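Local atomic coordinates of malate dehydrogenase (Porphyromonas gingivalis, PDB entry 3FI9), a protein that probably catalyses the NAD-dependent interconversion of malate and oxaloacetate. Residues A[101-105]-A[126-132]; A[134-139]-A[321-325]; A[271-275]-A[310-314]. One frame throughout, in Å; residues are numbered along the deposited sequence.

Contact 1 (A[101-105]-A[126-132]); sequences NAEIA and FNPADIT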
ATOM      1  N   ASN A 101       2.240 -19.571 -18.741  1.00 23.87           N
ATOM      2  CA  ASN A 101       1.316 -19.234 -17.644  1.00 23.73           C
ATOM      3  C   ASN A 101       0.303 -20.338 -17.349  1.00 23.44           C
ATOM      4  O   ASN A 101      -0.091 -20.548 -16.178  1.00 22.72           O
ATOM      5  CB  ASN A 101       0.579 -17.922 -17.937  1.00 23.70           C
ATOM      6  CG  ASN A 101       1.468 -16.747 -17.788  1.00 26.57           C
ATOM      7  OD1 ASN A 101       1.927 -16.452 -16.687  1.00 27.14           O
ATOM      8  ND2 ASN A 101       1.750 -16.070 -18.897  1.00 27.51           N
ATOM      9  N   ALA A 102      -0.135 -21.043 -18.393  1.00 22.47           N
ATOM     10  CA  ALA A 102      -1.028 -22.175 -18.143  1.00 22.98           C
ATOM     11  C   ALA A 102      -0.320 -23.231 -17.296  1.00 22.45           C
ATOM     12  O   ALA A 102      -0.941 -23.827 -16.386  1.00 21.79           O
ATOM     13  CB  ALA A 102      -1.550 -22.777 -19.431  1.00 22.84           C
ATOM     14  N   GLU A 103       0.956 -23.473 -17.593  1.00 22.70           N
ATOM     15  CA  GLU A 103       1.765 -24.450 -16.819  1.00 23.42           C
ATOM     16  C   GLU A 103       1.984 -24.013 -15.366  1.00 22.25           C
ATOM     17  O   GLU A 103       1.967 -24.838 -14.466  1.00 22.26           O
ATOM     18  CB  GLU A 103       3.151 -24.699 -17.435  1.00 24.62           C
ATOM     19  CG  GLU A 103       3.164 -25.249 -18.866  1.00 29.01           C
ATOM     20  CD  GLU A 103       2.656 -26.671 -18.981  1.00 34.51           C
ATOM     21  OE1 GLU A 103       2.075 -27.188 -18.013  1.00 34.85           O
ATOM     22  OE2 GLU A 103       2.834 -27.273 -20.065  1.00 36.99           O
ATOM     23  N   ILE A 104       2.241 -22.736 -15.123  1.00 21.29           N
ATOM     24  CA  ILE A 104       2.426 -22.343 -13.716  1.00 21.26           C
ATOM     25  C   ILE A 104       1.093 -22.456 -13.002  1.00 19.16           C
ATOM     26  O   ILE A 104       1.044 -22.846 -11.849  1.00 16.51           O
ATOM     27  CB  ILE A 104       2.967 -20.916 -13.529  1.00 21.91           C
ATOM     28  CG1 ILE A 104       4.240 -20.737 -14.322  1.00 23.30           C
ATOM     29  CG2 ILE A 104       3.344 -20.708 -12.058  1.00 24.58           C
ATOM     30  CD1 ILE A 104       4.535 -19.235 -14.628  1.00 27.18           C
ATOM     31  N   ALA A 105       0.007 -22.165 -13.712  1.00 19.38           N
ATOM     32  CA  ALA A 105      -1.324 -22.303 -13.120  1.00 19.25           C
ATOM     33  C   ALA A 105      -1.608 -23.779 -12.818  1.00 19.23           C
ATOM     34  O   ALA A 105      -2.171 -24.097 -11.787  1.00 17.79           O
ATOM     35  CB  ALA A 105      -2.408 -21.750 -14.053  1.00 19.78           C
ATOM     36  N   PHE A 126      -2.869 -13.442 -12.311  1.00 21.07           N
ATOM     37  CA  PHE A 126      -1.961 -13.392 -13.428  1.00 22.19           C
ATOM     38  C   PHE A 126      -2.634 -13.818 -14.747  1.00 23.24           C
ATOM     39  O   PHE A 126      -3.525 -14.675 -14.789  1.00 22.82           O
ATOM     40  CB  PHE A 126      -0.633 -14.116 -13.140  1.00 21.51           C
ATOM     41  CG  PHE A 126      -0.764 -15.604 -12.845  1.00 21.08           C
ATOM     42  CD1 PHE A 126      -0.688 -16.545 -13.872  1.00 19.63           C
ATOM     43  CD2 PHE A 126      -0.893 -16.055 -11.550  1.00 18.34           C
ATOM     44  CE1 PHE A 126      -0.759 -17.919 -13.587  1.00 19.15           C
ATOM     45  CE2 PHE A 126      -0.972 -17.429 -11.255  1.00 19.69           C
ATOM     46  CZ  PHE A 126      -0.922 -18.362 -12.290  1.00 21.80           C
ATOM     47  N   ASN A 127      -2.251 -13.148 -15.818  1.00 23.90           N
ATOM     48  CA  ASN A 127      -2.931 -13.345 -17.085  1.00 25.43           C
ATOM     49  C   ASN A 127      -2.354 -14.488 -17.904  1.00 25.52           C
ATOM     50  O   ASN A 127      -1.221 -14.897 -17.680  1.00 25.10           O
ATOM     51  CB  ASN A 127      -2.946 -12.042 -17.878  1.00 25.97           C
ATOM     52  CG  ASN A 127      -4.166 -11.206 -17.556  1.00 29.74           C
ATOM     53  OD1 ASN A 127      -5.268 -11.738 -17.375  1.00 36.90           O
ATOM     54  ND2 ASN A 127      -3.980  -9.917 -17.442  1.00 32.12           N
ATOM     55  N   PRO A 128      -3.142 -15.009 -18.853  1.00 26.19           N
ATOM     56  CA  PRO A 128      -4.519 -14.572 -19.128  1.00 25.89           C
ATOM     57  C   PRO A 128      -5.485 -15.214 -18.124  1.00 25.79           C
ATOM     58  O   PRO A 128      -5.614 -16.437 -18.110  1.00 25.08           O
ATOM     59  CB  PRO A 128      -4.764 -15.093 -20.548  1.00 26.43           C
ATOM     60  CG  PRO A 128      -3.867 -16.295 -20.668  1.00 25.83           C
ATOM     61  CD  PRO A 128      -2.658 -16.021 -19.826  1.00 26.61           C
ATOM     62  N   ALA A 129      -6.136 -14.407 -17.275  1.00 24.89           N
ATOM     63  CA  ALA A 129      -6.892 -14.956 -16.123  1.00 25.01           C
ATOM     64  C   ALA A 129      -8.034 -15.923 -16.435  1.00 24.64           C
ATOM     65  O   ALA A 129      -8.321 -16.816 -15.631  1.00 23.90           O
ATOM     66  CB  ALA A 129      -7.362 -13.813 -15.146  1.00 24.95           C
ATOM     67  N   ASP A 130      -8.661 -15.802 -17.611  1.00 25.51           N
ATOM     68  CA  ASP A 130      -9.656 -16.819 -18.020  1.00 26.26           C
ATOM     69  C   ASP A 130      -9.051 -18.219 -18.125  1.00 24.85           C
ATOM     70  O   ASP A 130      -9.734 -19.211 -17.910  1.00 25.57           O
ATOM     71  CB  ASP A 130     -10.349 -16.490 -19.360  1.00 27.04           C
ATOM     72  CG  ASP A 130      -9.362 -16.109 -20.450  1.00 30.92           C
ATOM     73  OD1 ASP A 130      -8.634 -15.115 -20.244  1.00 33.58           O
ATOM     74  OD2 ASP A 130      -9.332 -16.780 -21.521  1.00 34.66           O
ATOM     75  N   ILE A 131      -7.788 -18.296 -18.505  1.00 23.84           N
ATOM     76  CA  ILE A 131      -7.131 -19.586 -18.669  1.00 22.02           C
ATOM     77  C   ILE A 131      -6.533 -19.959 -17.345  1.00 21.00           C
ATOM     78  O   ILE A 131      -6.773 -21.050 -16.841  1.00 21.28           O
ATOM     79  CB  ILE A 131      -6.015 -19.564 -19.716  1.00 22.70           C
ATOM     80  CG1 ILE A 131      -6.582 -19.465 -21.142  1.00 21.59           C
ATOM     81  CG2 ILE A 131      -5.116 -20.829 -19.586  1.00 20.91           C
ATOM     82  CD1 ILE A 131      -7.562 -20.560 -21.517  1.00 24.15           C
ATOM     83  N   THR A 132      -5.759 -19.045 -16.756  1.00 20.29           N
ATOM     84  CA  THR A 132      -5.043 -19.377 -15.515  1.00 18.37           C
ATOM     85  C   THR A 132      -5.978 -19.740 -14.384  1.00 18.91           C
ATOM     86  O   THR A 132      -5.748 -20.698 -13.617  1.00 18.03           O
ATOM     87  CB  THR A 132      -4.094 -18.236 -15.083  1.00 19.71           C
ATOM     88  OG1 THR A 132      -4.840 -17.009 -14.931  1.00 17.09           O
ATOM     89  CG2 THR A 132      -3.027 -18.030 -16.150  1.00 20.53           C
TER
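Asn101 leans from its helix over the backbone of Asn127. Its CB lies 3.5 Å from Asn127 O and also touches the CG2 methyl of Thr132. Asn101 CG stands beside its backbone N, anti to the carbonyl carbon (chi1 -73°), which places the amide by Asn127 O, 3.3 Å from CG. At the tip, Asn101 OD1 lies 3.8 Å from Phe126 CD1. Asn101 ND2 is near Asn127 O too, but the angle is poor for a bond; this nitrogen bonds weakly to Leu97 O in its own helix. The side chains of Asn101 and Phe126 run past each other in opposite directions, with amide and ring planes 37° apart. Asn101 O lies in the ring plane at its edge. Ala105 CA meets Phe126 CZ at 4.0 Å, and Ala105 CB rests on Thr132 O. Thr132 OG1 turns back to Phe126 O at 2.7 Å. Asn127 OD1 accepts a hydrogen bond from Ala129 N on an in-plane lone pair, an Asx turn. All three predicted NAD-site residues meet here, and Asn127 touches the predicted proton acceptor His182. The contact joins helix 94-115 to the loop after strand 121-124 and the first turn of helix 129-140 in the Rossmann domain. Helix 297-319 packs alongside, on Ala102 and Ile131.

Contact 2 (A[134-139]-A[321-325]); sequences LVTLIY and GIIPA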
ATOM      1  N   LEU A 134      -8.994 -20.944 -14.814  1.00 17.27           N
ATOM      2  CA  LEU A 134      -9.709 -22.230 -15.095  1.00 17.37           C
ATOM      3  C   LEU A 134      -8.776 -23.439 -14.879  1.00 17.31           C
ATOM      4  O   LEU A 134      -9.167 -24.479 -14.336  1.00 18.39           O
ATOM      5  CB  LEU A 134     -10.247 -22.222 -16.535  1.00 18.34           C
ATOM      6  CG  LEU A 134     -10.884 -23.486 -17.113  1.00 18.36           C
ATOM      7  CD1 LEU A 134     -12.104 -23.855 -16.319  1.00 18.38           C
ATOM      8  CD2 LEU A 134     -11.289 -23.252 -18.602  1.00 18.42           C
ATOM      9  N   VAL A 135      -7.526 -23.280 -15.288  1.00 17.29           N
ATOM     10  CA  VAL A 135      -6.543 -24.352 -15.117  1.00 17.15           C
ATOM     11  C   VAL A 135      -6.298 -24.578 -13.640  1.00 17.44           C
ATOM     12  O   VAL A 135      -6.256 -25.723 -13.163  1.00 16.96           O
ATOM     13  CB  VAL A 135      -5.209 -23.975 -15.771  1.00 17.06           C
ATOM     14  CG1 VAL A 135      -4.104 -24.931 -15.317  1.00 15.53           C
ATOM     15  CG2 VAL A 135      -5.334 -23.968 -17.315  1.00 16.44           C
ATOM     16  N   THR A 136      -6.137 -23.497 -12.884  1.00 17.91           N
ATOM     17  CA  THR A 136      -5.979 -23.705 -11.440  1.00 18.27           C
ATOM     18  C   THR A 136      -7.143 -24.444 -10.821  1.00 19.27           C
ATOM     19  O   THR A 136      -6.930 -25.358 -10.017  1.00 20.07           O
ATOM     20  CB  THR A 136      -5.706 -22.387 -10.666  1.00 19.03           C
ATOM     21  OG1 THR A 136      -4.455 -21.863 -11.065  1.00 18.05           O
ATOM     22  CG2 THR A 136      -5.637 -22.640  -9.164  1.00 18.36           C
ATOM     23  N   LEU A 137      -8.386 -24.020 -11.120  1.00 18.27           N
ATOM     24  CA  LEU A 137      -9.571 -24.707 -10.626  1.00 18.67           C
ATOM     25  C   LEU A 137      -9.531 -26.212 -10.935  1.00 19.14           C
ATOM     26  O   LEU A 137      -9.741 -27.059 -10.058  1.00 18.41           O
ATOM     27  CB  LEU A 137     -10.842 -24.084 -11.257  1.00 19.09           C
ATOM     28  CG  LEU A 137     -12.191 -24.664 -10.861  1.00 18.75           C
ATOM     29  CD1 LEU A 137     -12.331 -24.813  -9.333  1.00 16.83           C
ATOM     30  CD2 LEU A 137     -13.399 -23.919 -11.519  1.00 18.34           C
ATOM     31  N   ILE A 138      -9.263 -26.537 -12.193  1.00 18.11           N
ATOM     32  CA  ILE A 138      -9.275 -27.926 -12.641  1.00 19.66           C
ATOM     33  C   ILE A 138      -8.231 -28.803 -11.920  1.00 20.08           C
ATOM     34  O   ILE A 138      -8.580 -29.843 -11.324  1.00 21.52           O
ATOM     35  CB  ILE A 138      -9.089 -27.997 -14.149  1.00 19.77           C
ATOM     36  CG1 ILE A 138     -10.340 -27.431 -14.831  1.00 20.19           C
ATOM     37  CG2 ILE A 138      -8.842 -29.445 -14.564  1.00 21.64           C
ATOM     38  CD1 ILE A 138     -10.142 -27.214 -16.332  1.00 21.88           C
ATOM     39  N   TYR A 139      -6.988 -28.337 -11.880  1.00 19.34           N
ATOM     40  CA  TYR A 139      -5.936 -29.081 -11.194  1.00 19.24           C
ATOM     41  C   TYR A 139      -6.002 -29.066  -9.651  1.00 20.45           C
ATOM     42  O   TYR A 139      -5.438 -29.956  -8.990  1.00 19.87           O
ATOM     43  CB  TYR A 139      -4.594 -28.590 -11.641  1.00 18.89           C
ATOM     44  CG  TYR A 139      -4.165 -29.138 -12.982  1.00 21.90           C
ATOM     45  CD1 TYR A 139      -4.493 -28.474 -14.160  1.00 21.40           C
ATOM     46  CD2 TYR A 139      -3.421 -30.303 -13.069  1.00 20.76           C
ATOM     47  CE1 TYR A 139      -4.093 -28.952 -15.399  1.00 22.45           C
ATOM     48  CE2 TYR A 139      -3.026 -30.805 -14.307  1.00 21.72           C
ATOM     49  CZ  TYR A 139      -3.365 -30.127 -15.472  1.00 24.02           C
ATOM     50  OH  TYR A 139      -2.971 -30.586 -16.735  1.00 24.37           O
ATOM     51  N   GLY A 321      -2.727 -30.140 -24.351  1.00 24.28           N
ATOM     52  CA  GLY A 321      -2.818 -31.233 -23.350  1.00 24.39           C
ATOM     53  C   GLY A 321      -2.789 -30.839 -21.859  1.00 23.92           C
ATOM     54  O   GLY A 321      -2.605 -31.701 -20.973  1.00 22.88           O
ATOM     55  N   ILE A 322      -2.989 -29.551 -21.564  1.00 22.58           N
ATOM     56  CA  ILE A 322      -2.852 -29.061 -20.200  1.00 22.12           C
ATOM     57  C   ILE A 322      -4.214 -29.091 -19.498  1.00 22.66           C
ATOM     58  O   ILE A 322      -4.379 -29.582 -18.366  1.00 21.54           O
ATOM     59  CB  ILE A 322      -2.332 -27.603 -20.185  1.00 22.70           C
ATOM     60  CG1 ILE A 322      -0.853 -27.545 -20.582  1.00 21.65           C
ATOM     61  CG2 ILE A 322      -2.576 -26.985 -18.746  1.00 23.79           C
ATOM     62  CD1 ILE A 322      -0.311 -26.111 -20.871  1.00 22.70           C
ATOM     63  N   ILE A 323      -5.205 -28.571 -20.213  1.00 22.28           N
ATOM     64  CA  ILE A 323      -6.582 -28.685 -19.790  1.00 22.41           C
ATOM     65  C   ILE A 323      -7.103 -30.001 -20.414  1.00 22.91           C
ATOM     66  O   ILE A 323      -6.898 -30.250 -21.608  1.00 23.84           O
ATOM     67  CB  ILE A 323      -7.365 -27.452 -20.312  1.00 21.13           C
ATOM     68  CG1 ILE A 323      -6.818 -26.152 -19.693  1.00 22.68           C
ATOM     69  CG2 ILE A 323      -8.869 -27.578 -20.070  1.00 21.53           C
ATOM     70  CD1 ILE A 323      -7.607 -24.874 -20.145  1.00 21.25           C
ATOM     71  N   PRO A 324      -7.765 -30.853 -19.620  1.00 23.71           N
ATOM     72  CA  PRO A 324      -8.284 -32.101 -20.192  1.00 24.10           C
ATOM     73  C   PRO A 324      -9.427 -31.840 -21.160  1.00 24.14           C
ATOM     74  O   PRO A 324     -10.029 -30.753 -21.123  1.00 23.26           O
ATOM     75  CB  PRO A 324      -8.832 -32.855 -18.974  1.00 24.19           C
ATOM     76  CG  PRO A 324      -8.342 -32.099 -17.766  1.00 25.83           C
ATOM     77  CD  PRO A 324      -8.184 -30.672 -18.220  1.00 23.64           C
ATOM     78  N   ALA A 325      -9.700 -32.812 -22.035  1.00 23.88           N
ATOM     79  CA  ALA A 325     -10.910 -32.787 -22.869  1.00 25.13           C
ATOM     80  C   ALA A 325     -12.116 -32.387 -22.059  1.00 24.87           C
ATOM     81  O   ALA A 325     -12.338 -32.868 -20.937  1.00 24.41           O
ATOM     82  CB  ALA A 325     -11.168 -34.163 -23.509  1.00 25.74           C
TER
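Val135, Ile138 and Tyr139 of the Rossmann-domain helix 129-140 receive the tail that leaves helix 297-319 through a Schellman motif. Gly321 closes that motif with a positive phi of 76°. The tail then passes the helix as an irregular chain.

Ile323 lies in the middle of the first shell. Its CG1 is 3.6 Å from Val135 CG2, and its CD1 touches the same methyl. The two side chains cross obliquely. On its other branch, Ile323 CG2 meets Ile138 CD1 at 4.0 Å, with the two chains at about a right angle. Ile138 has a second partner: its CG2 and Pro324 CD approach tip to tip at 3.9 Å. Leu134 CD2 reaches Ile323 CD1 more loosely, at 4.3 Å. Ile322 CG2 touches Val135 CG1 and, in another direction, Tyr139 OH.

The next shell surrounds these groups. Val317 and Ile318 of helix 297-319 back Ile323. Trp329 touches Leu134, Ile138 and Ile323, and its NE1 bonds to Pro324 O. Helix 94-115 supplies Ala105 and Ala106 against Val135, and Ala106 against Tyr139. The contact lays the segment after helix 297-319 against helix 129-140 of the nucleotide-binding domain.

The polar link is made by Tyr139. Its CG stands beside the backbone N, anti to the carbonyl carbon (chi1 -79°), and the ring reaches out across the helix axis toward the tail. Val135 O lies at the ring edge, in its plane. Tyr139 OH donates a hydrogen bond to Ile322 O, modelled as very short at 2.4 Å, so the exact length is doubtful.

Contact 3 (A[271-275]-A[310-314]); sequences EHIMM and LAKLR
Ile273 and Ala311 stand nearest in the backbone, CA to CA 6.9 Å, where strand 273-275 passes helix 310-314 with axes 9.1 Å apart and N-to-C directions 133° from each other. Ile273 points its CD1 at the helix. That methyl lies 3.8 Å from Leu310 CB and packs also on the Leu310 carbonyl carbon and Ala311 N. Ile273 CG1 is anti to the backbone N (chi1 -160°), which carries CD1 over to the helix. The Ile273 and Leu310 side chains cross at about a right angle. Further along the strand, Leu310 CD1 presses on Met275 CG at 3.5 Å and also meets Met274 O.

At the other end the chain turns a corner. His272 has left-handed backbone angles, with phi 54°, and with Ile273 it faces Val265 of strand 261-267: a G1 beta bulge. Its carbonyl is offered to the helix. Arg314 NH1 donates to His272 O at 2.9 Å. The oxygen lies almost in the guanidinium plane, but the donor stands above the carbonyl plane rather than on a lone pair. Glu271 O is 3.2 Å from the same Arg314 NH1 and accepts a bond from Tyr307 OH. Ala311 CB sits 3.6 Å above one face of the guanidinium, offset toward its rim.

The strand and helix both belong to the alpha/beta C-terminal domain, and 273-277 is the edge strand of the main sheet within this chain. His272 turns its ring away from Arg314's helix and meets Trp329 edge-to-face.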
ATOM      1  N   GLU A 271     -20.798 -22.280 -22.231  1.00 19.97           N
ATOM      2  CA  GLU A 271     -20.453 -23.540 -21.587  1.00 20.40           C
ATOM      3  C   GLU A 271     -18.996 -23.585 -21.172  1.00 20.29           C
ATOM      4  O   GLU A 271     -18.141 -23.100 -21.913  1.00 19.74           O
ATOM      5  CB  GLU A 271     -20.749 -24.681 -22.574  1.00 21.65           C
ATOM      6  CG  GLU A 271     -22.229 -24.725 -23.002  1.00 22.97           C
ATOM      7  CD  GLU A 271     -22.573 -23.858 -24.212  1.00 27.68           C
ATOM      8  OE1 GLU A 271     -21.719 -23.059 -24.719  1.00 27.39           O
ATOM      9  OE2 GLU A 271     -23.750 -23.970 -24.654  1.00 29.62           O
ATOM     10  N   HIS A 272     -18.703 -24.190 -20.011  1.00 20.16           N
ATOM     11  CA  HIS A 272     -17.305 -24.622 -19.703  1.00 19.51           C
ATOM     12  C   HIS A 272     -16.270 -23.533 -19.829  1.00 19.00           C
ATOM     13  O   HIS A 272     -15.341 -23.620 -20.649  1.00 18.42           O
ATOM     14  CB  HIS A 272     -16.899 -25.781 -20.622  1.00 19.79           C
ATOM     15  CG  HIS A 272     -17.779 -26.974 -20.481  1.00 21.29           C
ATOM     16  ND1 HIS A 272     -18.566 -27.450 -21.512  1.00 24.99           N
ATOM     17  CD2 HIS A 272     -18.055 -27.747 -19.405  1.00 21.80           C
ATOM     18  CE1 HIS A 272     -19.276 -28.480 -21.084  1.00 22.45           C
ATOM     19  NE2 HIS A 272     -18.985 -28.684 -19.811  1.00 24.47           N
ATOM     20  N   ILE A 273     -16.416 -22.484 -19.016  1.00 18.91           N
ATOM     21  CA  ILE A 273     -15.552 -21.324 -19.203  1.00 18.48           C
ATOM     22  C   ILE A 273     -15.363 -20.576 -17.912  1.00 17.99           C
ATOM     23  O   ILE A 273     -16.119 -20.794 -16.943  1.00 18.77           O
ATOM     24  CB  ILE A 273     -16.183 -20.363 -20.283  1.00 18.58           C
ATOM     25  CG1 ILE A 273     -15.131 -19.439 -20.871  1.00 19.42           C
ATOM     26  CG2 ILE A 273     -17.398 -19.596 -19.699  1.00 17.57           C
ATOM     27  CD1 ILE A 273     -14.164 -20.192 -21.831  1.00 17.92           C
ATOM     28  N   MET A 274     -14.367 -19.693 -17.861  1.00 19.12           N
ATOM     29  CA  MET A 274     -14.292 -18.716 -16.725  1.00 20.93           C
ATOM     30  C   MET A 274     -14.447 -17.331 -17.349  1.00 20.08           C
ATOM     31  O   MET A 274     -13.710 -17.012 -18.295  1.00 18.54           O
ATOM     32  CB  MET A 274     -12.912 -18.721 -16.075  1.00 20.46           C
ATOM     33  CG  MET A 274     -12.408 -20.058 -15.591  1.00 25.18           C
ATOM     34  SD  MET A 274     -12.948 -20.329 -13.866  1.00 28.93           S
ATOM     35  CE  MET A 274     -12.113 -18.902 -13.130  1.00  8.91           C
ATOM     36  N   MET A 275     -15.362 -16.525 -16.807  1.00 17.85           N
ATOM     37  CA  MET A 275     -15.673 -15.188 -17.328  1.00 18.00           C
ATOM     38  C   MET A 275     -15.881 -14.235 -16.162  1.00 16.92           C
ATOM     39  O   MET A 275     -16.326 -14.677 -15.117  1.00 18.21           O
ATOM     40  CB  MET A 275     -17.018 -15.206 -18.098  1.00 17.84           C
ATOM     41  CG  MET A 275     -16.885 -15.620 -19.528  1.00 19.94           C
ATOM     42  SD  MET A 275     -18.374 -15.269 -20.462  1.00 15.79           S
ATOM     43  CE  MET A 275     -19.558 -16.113 -19.501  1.00 16.04           C
ATOM     44  N   LEU A 310     -13.040 -16.365 -25.759  1.00 21.12           N
ATOM     45  CA  LEU A 310     -12.519 -17.075 -24.586  1.00 21.64           C
ATOM     46  C   LEU A 310     -12.487 -18.593 -24.832  1.00 21.42           C
ATOM     47  O   LEU A 310     -11.530 -19.279 -24.446  1.00 19.96           O
ATOM     48  CB  LEU A 310     -13.366 -16.778 -23.340  1.00 21.31           C
ATOM     49  CG  LEU A 310     -13.289 -15.306 -22.884  1.00 23.33           C
ATOM     50  CD1 LEU A 310     -14.112 -15.091 -21.600  1.00 23.74           C
ATOM     51  CD2 LEU A 310     -11.852 -14.881 -22.668  1.00 25.57           C
ATOM     52  N   ALA A 311     -13.546 -19.083 -25.468  1.00 20.95           N
ATOM     53  CA  ALA A 311     -13.711 -20.492 -25.797  1.00 21.86           C
ATOM     54  C   ALA A 311     -12.649 -20.944 -26.789  1.00 22.67           C
ATOM     55  O   ALA A 311     -12.093 -22.039 -26.670  1.00 22.81           O
ATOM     56  CB  ALA A 311     -15.130 -20.739 -26.353  1.00 21.56           C
ATOM     57  N   LYS A 312     -12.304 -20.094 -27.742  1.00 23.51           N
ATOM     58  CA  LYS A 312     -11.175 -20.430 -28.603  1.00 24.59           C
ATOM     59  C   LYS A 312      -9.842 -20.562 -27.870  1.00 24.92           C
ATOM     60  O   LYS A 312      -9.049 -21.472 -28.174  1.00 23.13           O
ATOM     61  CB  LYS A 312     -11.047 -19.460 -29.772  1.00 26.21           C
ATOM     62  CG  LYS A 312     -12.142 -19.713 -30.797  1.00 29.46           C
ATOM     63  CD  LYS A 312     -12.165 -18.619 -31.844  1.00 35.63           C
ATOM     64  CE  LYS A 312     -10.784 -18.346 -32.369  1.00 37.78           C
ATOM     65  NZ  LYS A 312     -10.889 -17.713 -33.724  1.00 43.88           N
ATOM     66  N   LEU A 313      -9.590 -19.686 -26.899  1.00 23.94           N
ATOM     67  CA  LEU A 313      -8.342 -19.760 -26.129  1.00 24.18           C
ATOM     68  C   LEU A 313      -8.335 -21.017 -25.233  1.00 23.71           C
ATOM     69  O   LEU A 313      -7.320 -21.704 -25.126  1.00 23.35           O
ATOM     70  CB  LEU A 313      -8.149 -18.501 -25.253  1.00 24.22           C
ATOM     71  CG  LEU A 313      -6.704 -18.222 -24.824  1.00 27.80           C
ATOM     72  CD1 LEU A 313      -5.825 -18.000 -26.077  1.00 26.87           C
ATOM     73  CD2 LEU A 313      -6.607 -17.034 -23.886  1.00 27.95           C
ATOM     74  N   ARG A 314      -9.464 -21.302 -24.595  1.00 22.33           N
ATOM     75  CA  ARG A 314      -9.604 -22.526 -23.816  1.00 22.94           C
ATOM     76  C   ARG A 314      -9.240 -23.743 -24.667  1.00 24.26           C
ATOM     77  O   ARG A 314      -8.506 -24.609 -24.214  1.00 24.29           O
ATOM     78  CB  ARG A 314     -11.023 -22.685 -23.308  1.00 22.47           C
ATOM     79  CG  ARG A 314     -11.317 -23.994 -22.588  1.00 22.06           C
ATOM     80  CD  ARG A 314     -12.838 -24.267 -22.647  1.00 23.87           C
ATOM     81  NE  ARG A 314     -13.310 -24.438 -24.031  1.00 22.69           N
ATOM     82  CZ  ARG A 314     -14.570 -24.250 -24.423  1.00 21.98           C
ATOM     83  NH1 ARG A 314     -15.477 -23.904 -23.542  1.00 22.69           N
ATOM     84  NH2 ARG A 314     -14.927 -24.422 -25.699  1.00 18.97           N
TER

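In the fold
Contacts 1 and 3 are buried; contact 2 lies nearer the surface. Contacts 1 and 2 share helix 129-140; helix 94-115 is the partner in contact 1 and a neighbour in contact 2. Contact 3 uses helix 297-319, and the tail of contact 2 follows that helix. The three sites meet: Asp130 and Ile131 of contact 1 pack on Leu310, Leu313 and Arg314, and Leu134 of contact 2 packs on Met274. The chemistry differs. Contact 1 is mixed van der Waals packing around a predicted cofactor site. Contact 2 is aliphatic, with one tyrosine bond to a main-chain carbonyl. Contact 3 joins an aliphatic cluster to an arginine hydrogen-bonded to a carbonyl in a beta bulge.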